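Local structure of PpiC-type peptidyl-prolyl cis-trans isomerase (Novosphingobium aromaticivorans, 3GPK) at residues Glu6-Gly11 / Leu98-Lys103; Glu12-Ala17 / Gly94-Tyr99; Thr71-Thr76 / Gly87-Arg92. The protein probably catalyses the cis-trans isomerisation of peptide bonds preceding proline in periplasmic protein folding, the chain here being its PpiC-type (parvulin-like) domain. All blocks are in the same frame, centred on the assembly; numbering follows the deposited sequence.

Contact 1: residues Glu6-Gly11 / Leu98-Lys103; sequences EEYRIG and LYLIDK
A classic beta bulge marks the antiparallel pairing of residues 6-11 with 98-103, the two central strands of the parvulin-type sheet: Ile101 and Asp102 both sit opposite Arg9. The carbonyl of Arg9 receives two amides. Asp102 N reaches Arg9 O at 3.2 Å, in the carbonyl plane and on a lone pair, whereas Ile101 N, at 2.9 Å from the same oxygen, makes a bent and weak bond (125° at the hydrogen). Arg9 N returns a straight bond to Asp102 O (169°), and beyond the bulge Gly11 N and Tyr99 N each bond to the other residue's carbonyl oxygen.

Side chains follow the shifted register. On one face, Lys103 runs fully extended alongside the ring of Tyr8 and points the same way, its CE lying 3.5 Å from Tyr8 CE1. Both polar ends then share a water, 2.5 Å from Lys103 NZ and 2.6 Å from Tyr8 OH. Leu100 CD1 meets the same ring at its edge, 3.8 Å from Tyr8 CD1, and also touches Ile10 CG1. The apolar part of this face, at Ile10 and Leu98, is backed by Ala77 and Leu73 of helix 71-79.

On the other face Arg9 CG lies anti to the backbone N (chi1 -172°), which carries the extended chain across the bulge; its CB is 3.6 Å from Asp102 CB and its CD packs on Ile101 CG2. The guanidinium does not pair with the carboxylate of Asp102, Arg9 NE staying 6.1 Å from Asp102 OD2. Arg9 thus finds its salt bridge in Asp60, while Asp102 turns OD1 back to Lys103 N, and the Arg9 carbonyl, accepting one good and one weak amide bond, probably helps to fix the bulge.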
ATOM      1  N   GLU A   6     -15.644  -8.341   0.996  1.00 23.90           N
ATOM      2  CA  GLU A   6     -14.865  -7.374   0.244  1.00 22.46           C
ATOM      3  C   GLU A   6     -13.499  -7.878  -0.200  1.00 21.47           C
ATOM      4  O   GLU A   6     -12.831  -8.642   0.501  1.00 21.21           O
ATOM      5  CB  GLU A   6     -14.683  -6.089   1.057  1.00 24.86           C
ATOM      6  CG  GLU A   6     -15.981  -5.494   1.578  1.00 27.71           C
ATOM      7  CD  GLU A   6     -16.304  -5.938   2.991  1.00 28.75           C
ATOM      8  OE1 GLU A   6     -15.966  -7.083   3.356  1.00 30.12           O
ATOM      9  OE2 GLU A   6     -16.911  -5.140   3.735  1.00 30.75           O
ATOM     10  N   GLU A   7     -13.110  -7.447  -1.392  1.00 19.53           N
ATOM     11  CA  GLU A   7     -11.812  -7.766  -1.955  1.00 18.44           C
ATOM     12  C   GLU A   7     -11.244  -6.403  -2.305  1.00 16.99           C
ATOM     13  O   GLU A   7     -11.980  -5.479  -2.658  1.00 17.12           O
ATOM     14  CB  GLU A   7     -11.936  -8.639  -3.203  1.00 21.24           C
ATOM     15  CG  GLU A   7     -12.400 -10.052  -2.903  1.00 23.63           C
ATOM     16  CD  GLU A   7     -12.471 -10.909  -4.146  1.00 26.30           C
ATOM     17  OE1 GLU A   7     -11.418 -11.421  -4.580  1.00 27.25           O
ATOM     18  OE2 GLU A   7     -13.581 -11.055  -4.696  1.00 30.00           O
ATOM     19  N   TYR A   8      -9.935  -6.269  -2.197  1.00 15.62           N
ATOM     20  CA  TYR A   8      -9.306  -4.990  -2.459  1.00 14.99           C
ATOM     21  C   TYR A   8      -8.166  -5.106  -3.438  1.00 13.68           C
ATOM     22  O   TYR A   8      -7.357  -6.022  -3.339  1.00 14.37           O
ATOM     23  CB  TYR A   8      -8.752  -4.412  -1.155  1.00 14.81           C
ATOM     24  CG  TYR A   8      -9.766  -4.253  -0.049  1.00 15.86           C
ATOM     25  CD1 TYR A   8     -10.243  -2.993   0.306  1.00 17.97           C
ATOM     26  CD2 TYR A   8     -10.252  -5.363   0.642  1.00 17.56           C
ATOM     27  CE1 TYR A   8     -11.179  -2.839   1.326  1.00 18.15           C
ATOM     28  CE2 TYR A   8     -11.187  -5.222   1.659  1.00 16.69           C
ATOM     29  CZ  TYR A   8     -11.645  -3.958   1.995  1.00 18.09           C
ATOM     30  OH  TYR A   8     -12.565  -3.819   3.006  1.00 18.23           O
ATOM     31  N   ARG A   9      -8.112  -4.181  -4.393  1.00 13.49           N
ATOM     32  CA  ARG A   9      -6.999  -4.153  -5.327  1.00 13.36           C
ATOM     33  C   ARG A   9      -6.127  -3.063  -4.723  1.00 13.55           C
ATOM     34  O   ARG A   9      -6.478  -1.881  -4.746  1.00 13.22           O
ATOM     35  CB  ARG A   9      -7.436  -3.760  -6.732  1.00 16.41           C
ATOM     36  CG  ARG A   9      -6.299  -3.924  -7.728  1.00 20.14           C
ATOM     37  CD  ARG A   9      -6.742  -3.681  -9.151  1.00 26.05           C
ATOM     38  NE  ARG A   9      -5.722  -4.101 -10.110  1.00 30.96           N
ATOM     39  CZ  ARG A   9      -5.286  -5.351 -10.240  1.00 31.92           C
ATOM     40  NH1 ARG A   9      -5.774  -6.310  -9.467  1.00 35.20           N
ATOM     41  NH2 ARG A   9      -4.375  -5.647 -11.159  1.00 32.44           N
ATOM     42  N   ILE A  10      -4.996  -3.468  -4.164  1.00 13.23           N
ATOM     43  CA  ILE A  10      -4.117  -2.527  -3.490  1.00 12.97           C
ATOM     44  C   ILE A  10      -2.726  -2.417  -4.083  1.00 13.19           C
ATOM     45  O   ILE A  10      -2.156  -3.402  -4.554  1.00 12.67           O
ATOM     46  CB  ILE A  10      -3.995  -2.914  -1.990  1.00 13.86           C
ATOM     47  CG1 ILE A  10      -5.367  -2.826  -1.322  1.00 15.54           C
ATOM     48  CG2 ILE A  10      -2.997  -2.009  -1.280  1.00 14.31           C
ATOM     49  CD1 ILE A  10      -5.397  -3.345   0.099  1.00 17.30           C
ATOM     50  N   GLY A  11      -2.199  -1.197  -4.059  1.00 10.99           N
ATOM     51  CA  GLY A  11      -0.854  -0.942  -4.529  1.00 10.04           C
ATOM     52  C   GLY A  11      -0.039  -0.698  -3.272  1.00  9.39           C
ATOM     53  O   GLY A  11      -0.526  -0.067  -2.333  1.00  9.16           O
ATOM     54  N   LEU A  98       0.151   2.721   0.986  1.00  7.72           N
ATOM     55  CA  LEU A  98      -0.876   1.985   0.260  1.00  8.21           C
ATOM     56  C   LEU A  98      -1.677   2.874  -0.673  1.00 10.06           C
ATOM     57  O   LEU A  98      -1.825   4.075  -0.444  1.00  9.97           O
ATOM     58  CB  LEU A  98      -1.843   1.316   1.239  1.00  9.21           C
ATOM     59  CG  LEU A  98      -1.264   0.374   2.285  1.00  9.87           C
ATOM     60  CD1 LEU A  98      -2.398  -0.090   3.187  1.00 12.79           C
ATOM     61  CD2 LEU A  98      -0.565  -0.812   1.613  1.00 10.71           C
ATOM     62  N   TYR A  99      -2.185   2.259  -1.734  1.00  9.43           N
ATOM     63  CA  TYR A  99      -3.008   2.940  -2.718  1.00 10.88           C
ATOM     64  C   TYR A  99      -4.177   2.015  -3.017  1.00 11.08           C
ATOM     65  O   TYR A  99      -3.990   0.905  -3.522  1.00 10.64           O
ATOM     66  CB  TYR A  99      -2.194   3.217  -3.986  1.00 12.42           C
ATOM     67  CG  TYR A  99      -2.949   3.953  -5.076  1.00 13.88           C
ATOM     68  CD1 TYR A  99      -3.827   4.991  -4.766  1.00 16.66           C
ATOM     69  CD2 TYR A  99      -2.752   3.637  -6.419  1.00 16.58           C
ATOM     70  CE1 TYR A  99      -4.492   5.699  -5.768  1.00 20.02           C
ATOM     71  CE2 TYR A  99      -3.411   4.338  -7.429  1.00 21.00           C
ATOM     72  CZ  TYR A  99      -4.278   5.367  -7.094  1.00 21.58           C
ATOM     73  OH  TYR A  99      -4.930   6.061  -8.088  1.00 24.82           O
ATOM     74  N   LEU A 100      -5.385   2.452  -2.677  1.00 10.95           N
ATOM     75  CA  LEU A 100      -6.563   1.635  -2.933  1.00 11.79           C
ATOM     76  C   LEU A 100      -7.018   1.840  -4.373  1.00 12.74           C
ATOM     77  O   LEU A 100      -7.791   2.751  -4.677  1.00 14.13           O
ATOM     78  CB  LEU A 100      -7.684   1.980  -1.954  1.00 12.56           C
ATOM     79  CG  LEU A 100      -8.898   1.044  -2.032  1.00 12.23           C
ATOM     80  CD1 LEU A 100      -8.454  -0.410  -1.900  1.00 12.91           C
ATOM     81  CD2 LEU A 100      -9.879   1.401  -0.926  1.00 13.98           C
ATOM     82  N   ILE A 101      -6.525   0.972  -5.251  1.00 12.13           N
ATOM     83  CA  ILE A 101      -6.822   1.027  -6.677  1.00 15.75           C
ATOM     84  C   ILE A 101      -8.263   0.686  -7.033  1.00 16.30           C
ATOM     85  O   ILE A 101      -8.890   1.374  -7.833  1.00 17.37           O
ATOM     86  CB  ILE A 101      -5.897   0.068  -7.460  1.00 15.63           C
ATOM     87  CG1 ILE A 101      -4.430   0.434  -7.209  1.00 18.59           C
ATOM     88  CG2 ILE A 101      -6.235   0.121  -8.943  1.00 18.52           C
ATOM     89  CD1 ILE A 101      -3.437  -0.609  -7.691  1.00 18.68           C
ATOM     90  N   ASP A 102      -8.788  -0.379  -6.442  1.00 17.89           N
ATOM     91  CA  ASP A 102     -10.149  -0.798  -6.744  1.00 18.53           C
ATOM     92  C   ASP A 102     -10.715  -1.547  -5.546  1.00 18.98           C
ATOM     93  O   ASP A 102      -9.981  -1.939  -4.638  1.00 16.69           O
ATOM     94  CB  ASP A 102     -10.139  -1.709  -7.978  1.00 19.38           C
ATOM     95  CG  ASP A 102     -11.446  -1.666  -8.763  1.00 22.31           C
ATOM     96  OD1 ASP A 102     -12.430  -1.080  -8.273  1.00 22.04           O
ATOM     97  OD2 ASP A 102     -11.480  -2.232  -9.879  1.00 23.01           O
ATOM     98  N   LYS A 103     -12.026  -1.746  -5.548  1.00 19.42           N
ATOM     99  CA  LYS A 103     -12.682  -2.450  -4.460  1.00 21.23           C
ATOM    100  C   LYS A 103     -13.986  -3.066  -4.956  1.00 22.99           C
ATOM    101  O   LYS A 103     -14.709  -2.460  -5.740  1.00 23.22           O
ATOM    102  CB  LYS A 103     -12.954  -1.479  -3.309  1.00 20.46           C
ATOM    103  CG  LYS A 103     -13.551  -2.119  -2.067  1.00 22.98           C
ATOM    104  CD  LYS A 103     -13.655  -1.095  -0.949  1.00 25.66           C
ATOM    105  CE  LYS A 103     -14.270  -1.686   0.310  1.00 27.83           C
ATOM    106  NZ  LYS A 103     -14.272  -0.691   1.422  1.00 28.75           N
TER
HETATM  107  O   HOH W   1     -13.669  -1.610   3.717  1.00 29.33           O

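Contact 2: residues Glu12-Ala17 / Gly94-Tyr99; sequences EIFLAA and GFSILY
Glu12 and Ser96 face each other diagonally across two antiparallel strands, and an extended glutamate chain closes the gap. With CG anti to the backbone N (chi1 171°) and the chain straight beyond it, Glu12 OE2 comes within 2.7 Å of Ser96 OG. The serine hydroxyl donates this bond, and the carboxylate accepts it on the anti lone pair, away from its other oxygen. Phe14, directly paired with Ser96, flanks the hydroxyl on another side: Ser96 OG lies at the ring edge, near its plane, 3.6 Å from Phe14 CD1. Farther along that edge the ring reaches Gly94 N, while Ala16 N lies over one face.

The opposite side of the sheet is mainly apolar. Ile13 and Ile97 form a hydrogen-bonded pair whose CB atoms stand 4.1 Å apart, and their side chains continue toward helices 42-49 and 22-37. Leu15 and Phe95 extend this layer; their backbone bonds include a nearly linear one, Leu15 N to Phe95 O at 2.8 Å. At Gly94 a CB would clash with Leu15 O across the strands; separately, its backbone angles would jam one against the preceding carbonyl oxygen.

With an alanine at Glu12, the buried Ser96 hydroxyl would probably be left without its carboxylate mate. The sheet thus separates a polar bond, touched by Leu73 of helix 71-79, from a mainly apolar face packed on helices 22-37 and 42-49.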
ATOM      1  N   GLU A  12       1.185  -1.207  -3.232  1.00  8.50           N
ATOM      2  CA  GLU A  12       2.033  -1.019  -2.053  1.00  9.43           C
ATOM      3  C   GLU A  12       3.469  -0.651  -2.379  1.00  8.92           C
ATOM      4  O   GLU A  12       4.055  -1.169  -3.326  1.00 10.07           O
ATOM      5  CB  GLU A  12       2.055  -2.297  -1.188  1.00  8.25           C
ATOM      6  CG  GLU A  12       3.097  -2.251  -0.045  1.00  9.43           C
ATOM      7  CD  GLU A  12       3.189  -3.540   0.753  1.00 12.96           C
ATOM      8  OE1 GLU A  12       3.056  -4.626   0.147  1.00 14.78           O
ATOM      9  OE2 GLU A  12       3.408  -3.464   1.983  1.00 12.67           O
ATOM     10  N   ILE A  13       4.020   0.268  -1.591  1.00  8.79           N
ATOM     11  CA  ILE A  13       5.419   0.659  -1.697  1.00  7.85           C
ATOM     12  C   ILE A  13       5.960   0.361  -0.301  1.00  8.56           C
ATOM     13  O   ILE A  13       5.520   0.964   0.673  1.00  9.49           O
ATOM     14  CB  ILE A  13       5.606   2.165  -1.996  1.00  8.24           C
ATOM     15  CG1 ILE A  13       5.104   2.491  -3.410  1.00  9.12           C
ATOM     16  CG2 ILE A  13       7.080   2.530  -1.842  1.00  9.48           C
ATOM     17  CD1 ILE A  13       5.222   3.966  -3.795  1.00  8.74           C
ATOM     18  N   PHE A  14       6.885  -0.587  -0.207  1.00  7.35           N
ATOM     19  CA  PHE A  14       7.461  -0.970   1.075  1.00  9.17           C
ATOM     20  C   PHE A  14       8.900  -0.515   1.223  1.00  9.69           C
ATOM     21  O   PHE A  14       9.712  -0.721   0.326  1.00  8.94           O
ATOM     22  CB  PHE A  14       7.398  -2.490   1.233  1.00  9.09           C
ATOM     23  CG  PHE A  14       8.181  -3.009   2.404  1.00 10.00           C
ATOM     24  CD1 PHE A  14       7.793  -2.712   3.706  1.00 10.30           C
ATOM     25  CD2 PHE A  14       9.324  -3.775   2.202  1.00 11.35           C
ATOM     26  CE1 PHE A  14       8.532  -3.166   4.793  1.00 11.35           C
ATOM     27  CE2 PHE A  14      10.072  -4.232   3.279  1.00 10.94           C
ATOM     28  CZ  PHE A  14       9.675  -3.927   4.578  1.00 11.17           C
ATOM     29  N   LEU A  15       9.211   0.103   2.359  1.00 10.32           N
ATOM     30  CA  LEU A  15      10.571   0.550   2.635  1.00 11.26           C
ATOM     31  C   LEU A  15      11.001  -0.136   3.924  1.00  9.62           C
ATOM     32  O   LEU A  15      10.429   0.108   4.987  1.00  9.54           O
ATOM     33  CB  LEU A  15      10.631   2.068   2.815  1.00 11.46           C
ATOM     34  CG  LEU A  15      10.190   2.957   1.649  1.00 13.91           C
ATOM     35  CD1 LEU A  15      10.606   4.386   1.958  1.00 16.15           C
ATOM     36  CD2 LEU A  15      10.836   2.500   0.343  1.00 17.45           C
ATOM     37  N   ALA A  16      11.997  -1.008   3.817  1.00 11.01           N
ATOM     38  CA  ALA A  16      12.486  -1.747   4.975  1.00 12.33           C
ATOM     39  C   ALA A  16      13.315  -0.869   5.898  1.00 12.14           C
ATOM     40  O   ALA A  16      14.018   0.035   5.450  1.00 13.49           O
ATOM     41  CB  ALA A  16      13.313  -2.942   4.512  1.00 14.12           C
ATOM     42  N   ALA A  17      13.230  -1.134   7.196  1.00 13.53           N
ATOM     43  CA  ALA A  17      14.000  -0.358   8.156  1.00 15.39           C
ATOM     44  C   ALA A  17      14.131  -1.069   9.486  1.00 17.20           C
ATOM     45  O   ALA A  17      13.159  -1.614  10.011  1.00 19.03           O
ATOM     46  CB  ALA A  17      13.356   1.012   8.372  1.00 14.15           C
ATOM     47  N   GLY A  94       9.400  -2.321   8.616  1.00 11.81           N
ATOM     48  CA  GLY A  94       9.603  -1.014   8.013  1.00 10.36           C
ATOM     49  C   GLY A  94       8.320  -0.218   7.876  1.00 10.22           C
ATOM     50  O   GLY A  94       7.520  -0.161   8.811  1.00 10.12           O
ATOM     51  N   PHE A  95       8.118   0.390   6.706  1.00  9.52           N
ATOM     52  CA  PHE A  95       6.933   1.204   6.448  1.00  8.70           C
ATOM     53  C   PHE A  95       6.354   0.921   5.075  1.00  7.46           C
ATOM     54  O   PHE A  95       7.087   0.636   4.139  1.00 10.43           O
ATOM     55  CB  PHE A  95       7.278   2.692   6.503  1.00  9.16           C
ATOM     56  CG  PHE A  95       7.707   3.166   7.854  1.00 10.32           C
ATOM     57  CD1 PHE A  95       6.760   3.527   8.811  1.00 11.74           C
ATOM     58  CD2 PHE A  95       9.056   3.232   8.181  1.00 12.43           C
ATOM     59  CE1 PHE A  95       7.152   3.950  10.083  1.00 14.33           C
ATOM     60  CE2 PHE A  95       9.458   3.651   9.452  1.00 12.30           C
ATOM     61  CZ  PHE A  95       8.501   4.011  10.400  1.00 13.79           C
ATOM     62  N   SER A  96       5.037   1.016   4.965  1.00  9.29           N
ATOM     63  CA  SER A  96       4.367   0.807   3.690  1.00  8.86           C
ATOM     64  C   SER A  96       3.446   1.971   3.369  1.00  9.20           C
ATOM     65  O   SER A  96       2.883   2.604   4.268  1.00  9.37           O
ATOM     66  CB  SER A  96       3.530  -0.473   3.702  1.00  9.46           C
ATOM     67  OG  SER A  96       4.354  -1.618   3.743  1.00 11.06           O
ATOM     68  N   ILE A  97       3.335   2.259   2.076  1.00  8.84           N
ATOM     69  CA  ILE A  97       2.447   3.287   1.565  1.00  6.72           C
ATOM     70  C   ILE A  97       1.436   2.481   0.758  1.00  8.12           C
ATOM     71  O   ILE A  97       1.817   1.638  -0.053  1.00  9.51           O
ATOM     72  CB  ILE A  97       3.175   4.271   0.621  1.00  6.78           C
ATOM     73  CG1 ILE A  97       4.304   4.982   1.374  1.00  9.83           C
ATOM     74  CG2 ILE A  97       2.178   5.300   0.069  1.00  7.57           C
ATOM     75  CD1 ILE A  97       5.199   5.829   0.467  1.00  8.91           C
ATOM     76  N   LEU A  98       0.151   2.721   0.986  1.00  7.72           N
ATOM     77  CA  LEU A  98      -0.876   1.985   0.260  1.00  8.21           C
ATOM     78  C   LEU A  98      -1.677   2.874  -0.673  1.00 10.06           C
ATOM     79  O   LEU A  98      -1.825   4.075  -0.444  1.00  9.97           O
ATOM     80  CB  LEU A  98      -1.843   1.316   1.239  1.00  9.21           C
ATOM     81  CG  LEU A  98      -1.264   0.374   2.285  1.00  9.87           C
ATOM     82  CD1 LEU A  98      -2.398  -0.090   3.187  1.00 12.79           C
ATOM     83  CD2 LEU A  98      -0.565  -0.812   1.613  1.00 10.71           C
ATOM     84  N   TYR A  99      -2.185   2.259  -1.734  1.00  9.43           N
ATOM     85  CA  TYR A  99      -3.008   2.940  -2.718  1.00 10.88           C
ATOM     86  C   TYR A  99      -4.177   2.015  -3.017  1.00 11.08           C
ATOM     87  O   TYR A  99      -3.990   0.905  -3.522  1.00 10.64           O
ATOM     88  CB  TYR A  99      -2.194   3.217  -3.986  1.00 12.42           C
ATOM     89  CG  TYR A  99      -2.949   3.953  -5.076  1.00 13.88           C
ATOM     90  CD1 TYR A  99      -3.827   4.991  -4.766  1.00 16.66           C
ATOM     91  CD2 TYR A  99      -2.752   3.637  -6.419  1.00 16.58           C
ATOM     92  CE1 TYR A  99      -4.492   5.699  -5.768  1.00 20.02           C
ATOM     93  CE2 TYR A  99      -3.411   4.338  -7.429  1.00 21.00           C
ATOM     94  CZ  TYR A  99      -4.278   5.367  -7.094  1.00 21.58           C
ATOM     95  OH  TYR A  99      -4.930   6.061  -8.088  1.00 24.82           O
TER

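Contact 3: residues Thr71-Thr76 / Gly87-Arg92; sequences TELATT and GPVEIR. With SO4 (sulfate ion), chain C.
A sulfate ion, probably from the crystallisation liquor, bridges Thr71 at the start of the helix and Arg92 just past the end of the strand. Thr71 OG1 donates to sulfate O3 at 2.6 Å. From the other side Arg92 NH2 gives a straight bond to O2 (3.0 Å, 164° at the hydrogen) and a weak, bent one to O4, with the sulfur lying at the guanidinium edge, in plane. Next to Thr71 in the helix, Glu72 bends at chi2 (69°), which turns its carboxylate toward a water; this water donates to Glu72 OE1 and accepts from Arg92 N. Glu72 OE1 itself stands 4.5 Å from Arg92 NH1, well out of the guanidinium plane, so only their charges interact.

In this parvulin-type domain the contact lays helix 71-79 against 85-91, an outermost strand of the antiparallel sheet. Leu73 sinks between two branched residues: its CD2 approaches Val89 CB at 3.7 Å and its CG meets Ile91 CG2 at the same distance. Ile91 CG2 also reaches Glu72 CB, whose neighbour CG lies 3.2 Å from Glu90 O. Thr76 and Val89 meet tip to tip, with Thr76 OG1 3.7 Å from Val89 CG2.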
ATOM      1  N   THR A  71      -1.696  -7.002  10.202  1.00 12.32           N
ATOM      2  CA  THR A  71      -2.671  -6.206  10.929  1.00 12.41           C
ATOM      3  C   THR A  71      -2.644  -4.699  10.663  1.00 12.79           C
ATOM      4  O   THR A  71      -3.685  -4.104  10.372  1.00 12.65           O
ATOM      5  CB  THR A  71      -2.525  -6.464  12.432  1.00 12.54           C
ATOM      6  OG1 THR A  71      -2.747  -7.858  12.683  1.00 12.68           O
ATOM      7  CG2 THR A  71      -3.527  -5.639  13.229  1.00 13.02           C
ATOM      8  N   GLU A  72      -1.460  -4.095  10.756  1.00 13.17           N
ATOM      9  CA  GLU A  72      -1.307  -2.654  10.549  1.00 14.44           C
ATOM     10  C   GLU A  72      -1.850  -2.202   9.199  1.00 13.77           C
ATOM     11  O   GLU A  72      -2.520  -1.179   9.104  1.00 14.03           O
ATOM     12  CB  GLU A  72       0.167  -2.240  10.646  1.00 16.75           C
ATOM     13  CG  GLU A  72       0.828  -2.432  12.009  1.00 22.52           C
ATOM     14  CD  GLU A  72       1.023  -3.892  12.377  1.00 26.09           C
ATOM     15  OE1 GLU A  72       1.372  -4.696  11.487  1.00 26.06           O
ATOM     16  OE2 GLU A  72       0.835  -4.229  13.565  1.00 31.75           O
ATOM     17  N   LEU A  73      -1.553  -2.964   8.153  1.00 13.19           N
ATOM     18  CA  LEU A  73      -2.024  -2.605   6.822  1.00 12.92           C
ATOM     19  C   LEU A  73      -3.476  -2.996   6.579  1.00 13.84           C
ATOM     20  O   LEU A  73      -4.203  -2.302   5.860  1.00 14.23           O
ATOM     21  CB  LEU A  73      -1.113  -3.232   5.764  1.00 13.77           C
ATOM     22  CG  LEU A  73       0.355  -2.826   5.917  1.00 14.91           C
ATOM     23  CD1 LEU A  73       1.188  -3.497   4.839  1.00 14.57           C
ATOM     24  CD2 LEU A  73       0.485  -1.311   5.827  1.00 15.48           C
ATOM     25  N   ALA A  74      -3.902  -4.104   7.180  1.00 13.10           N
ATOM     26  CA  ALA A  74      -5.277  -4.574   7.038  1.00 13.38           C
ATOM     27  C   ALA A  74      -6.247  -3.572   7.657  1.00 13.80           C
ATOM     28  O   ALA A  74      -7.267  -3.218   7.058  1.00 13.72           O
ATOM     29  CB  ALA A  74      -5.434  -5.933   7.713  1.00 11.86           C
ATOM     30  N   THR A  75      -5.928  -3.112   8.862  1.00 13.21           N
ATOM     31  CA  THR A  75      -6.789  -2.157   9.541  1.00 13.89           C
ATOM     32  C   THR A  75      -6.786  -0.793   8.842  1.00 14.09           C
ATOM     33  O   THR A  75      -7.768  -0.057   8.913  1.00 15.94           O
ATOM     34  CB  THR A  75      -6.390  -2.001  11.033  1.00 13.57           C
ATOM     35  OG1 THR A  75      -5.017  -1.614  11.138  1.00 17.06           O
ATOM     36  CG2 THR A  75      -6.592  -3.321  11.773  1.00 13.67           C
ATOM     37  N   THR A  76      -5.693  -0.464   8.153  1.00 13.21           N
ATOM     38  CA  THR A  76      -5.613   0.804   7.430  1.00 12.19           C
ATOM     39  C   THR A  76      -6.462   0.716   6.164  1.00 12.75           C
ATOM     40  O   THR A  76      -7.241   1.624   5.851  1.00 12.53           O
ATOM     41  CB  THR A  76      -4.156   1.145   7.004  1.00 11.60           C
ATOM     42  OG1 THR A  76      -3.353   1.411   8.160  1.00 13.92           O
ATOM     43  CG2 THR A  76      -4.148   2.369   6.095  1.00 13.40           C
ATOM     44  N   GLY A  87      -0.710   6.180   4.564  1.00 11.16           N
ATOM     45  CA  GLY A  87       0.630   5.931   5.045  1.00 11.85           C
ATOM     46  C   GLY A  87       1.502   7.166   5.107  1.00 11.64           C
ATOM     47  O   GLY A  87       1.029   8.284   4.877  1.00 13.21           O
ATOM     48  N   PRO A  88       2.796   6.990   5.402  1.00 12.46           N
ATOM     49  CA  PRO A  88       3.378   5.668   5.660  1.00 11.08           C
ATOM     50  C   PRO A  88       2.844   4.990   6.916  1.00 11.55           C
ATOM     51  O   PRO A  88       2.607   5.637   7.941  1.00 12.60           O
ATOM     52  CB  PRO A  88       4.879   5.951   5.738  1.00 12.81           C
ATOM     53  CG  PRO A  88       4.960   7.380   6.099  1.00 18.42           C
ATOM     54  CD  PRO A  88       3.827   8.039   5.397  1.00 15.01           C
ATOM     55  N   VAL A  89       2.644   3.682   6.816  1.00 10.30           N
ATOM     56  CA  VAL A  89       2.143   2.887   7.929  1.00 10.07           C
ATOM     57  C   VAL A  89       3.264   1.987   8.428  1.00 10.23           C
ATOM     58  O   VAL A  89       3.837   1.221   7.651  1.00 10.43           O
ATOM     59  CB  VAL A  89       0.965   1.988   7.492  1.00 10.00           C
ATOM     60  CG1 VAL A  89       0.473   1.159   8.669  1.00 12.19           C
ATOM     61  CG2 VAL A  89      -0.165   2.836   6.932  1.00 12.62           C
ATOM     62  N   GLU A  90       3.577   2.070   9.718  1.00 10.06           N
ATOM     63  CA  GLU A  90       4.633   1.228  10.265  1.00 11.18           C
ATOM     64  C   GLU A  90       4.205  -0.227  10.381  1.00 12.30           C
ATOM     65  O   GLU A  90       3.080  -0.519  10.776  1.00 12.97           O
ATOM     66  CB  GLU A  90       5.066   1.706  11.661  1.00 13.65           C
ATOM     67  CG  GLU A  90       6.133   0.802  12.272  1.00 14.59           C
ATOM     68  CD  GLU A  90       6.605   1.239  13.649  1.00 17.47           C
ATOM     69  OE1 GLU A  90       5.935   2.078  14.285  1.00 21.45           O
ATOM     70  OE2 GLU A  90       7.650   0.724  14.099  1.00 17.14           O
ATOM     71  N   ILE A  91       5.106  -1.131  10.010  1.00 12.57           N
ATOM     72  CA  ILE A  91       4.871  -2.563  10.148  1.00 13.21           C
ATOM     73  C   ILE A  91       6.159  -3.091  10.760  1.00 14.32           C
ATOM     74  O   ILE A  91       7.132  -2.354  10.874  1.00 14.58           O
ATOM     75  CB  ILE A  91       4.570  -3.271   8.803  1.00 12.91           C
ATOM     76  CG1 ILE A  91       5.708  -3.050   7.803  1.00 12.23           C
ATOM     77  CG2 ILE A  91       3.238  -2.777   8.260  1.00 14.33           C
ATOM     78  CD1 ILE A  91       5.518  -3.813   6.514  1.00 13.43           C
ATOM     79  N   ARG A  92       6.187  -4.356  11.160  1.00 16.08           N
ATOM     80  CA  ARG A  92       7.386  -4.875  11.798  1.00 18.30           C
ATOM     81  C   ARG A  92       8.704  -4.592  11.083  1.00 17.66           C
ATOM     82  O   ARG A  92       9.661  -4.140  11.707  1.00 18.23           O
ATOM     83  CB  ARG A  92       7.254  -6.380  12.040  1.00 21.40           C
ATOM     84  CG  ARG A  92       6.127  -6.753  12.979  1.00 27.25           C
ATOM     85  CD  ARG A  92       6.234  -8.208  13.404  1.00 31.23           C
ATOM     86  NE  ARG A  92       5.173  -8.586  14.331  1.00 36.19           N
ATOM     87  CZ  ARG A  92       3.888  -8.667  14.000  1.00 37.88           C
ATOM     88  NH1 ARG A  92       3.503  -8.399  12.758  1.00 38.42           N
ATOM     89  NH2 ARG A  92       2.989  -9.015  14.912  1.00 38.19           N
TER
HETATM   90  S   SO4 C 600      -0.509  -9.580  15.007  1.00 25.91           S
HETATM   91  O1  SO4 C 600      -1.100 -10.923  15.180  1.00 28.48           O
HETATM   92  O2  SO4 C 600       0.268  -9.546  13.752  1.00 26.86           O
HETATM   93  O3  SO4 C 600      -1.591  -8.579  14.951  1.00 26.81           O
HETATM   94  O4  SO4 C 600       0.389  -9.270  16.139  1.00 27.18           O
HETATM   95  O   HOH W   2       3.708  -5.914  11.000  1.00 24.13           O

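Overall arrangement
Contacts 1 and 2 are adjoining, partly overlapping lengths of one strand pair, 7-16 with 94-104; they share Leu98 and Tyr99, and their centres lie about 15 Å apart. Contact 3 adds the neighbouring strand 85-91 and the helix 71-79 packed on it. Its centre is about 9 Å from that of contact 2, where Ser96 O lies 2.8 Å from Val89 N, a probable hydrogen bond. Leu73 of contact 3 touches the shared Leu98, its O lying 3.9 Å from Leu98 CD1, and its CD1 is 3.6 Å from Glu12 OE2 of contact 2. Besides the sulfate of contact 3, a separate one, likewise probably from the crystallisation liquor, lies about 4 Å from the Arg9 side chain.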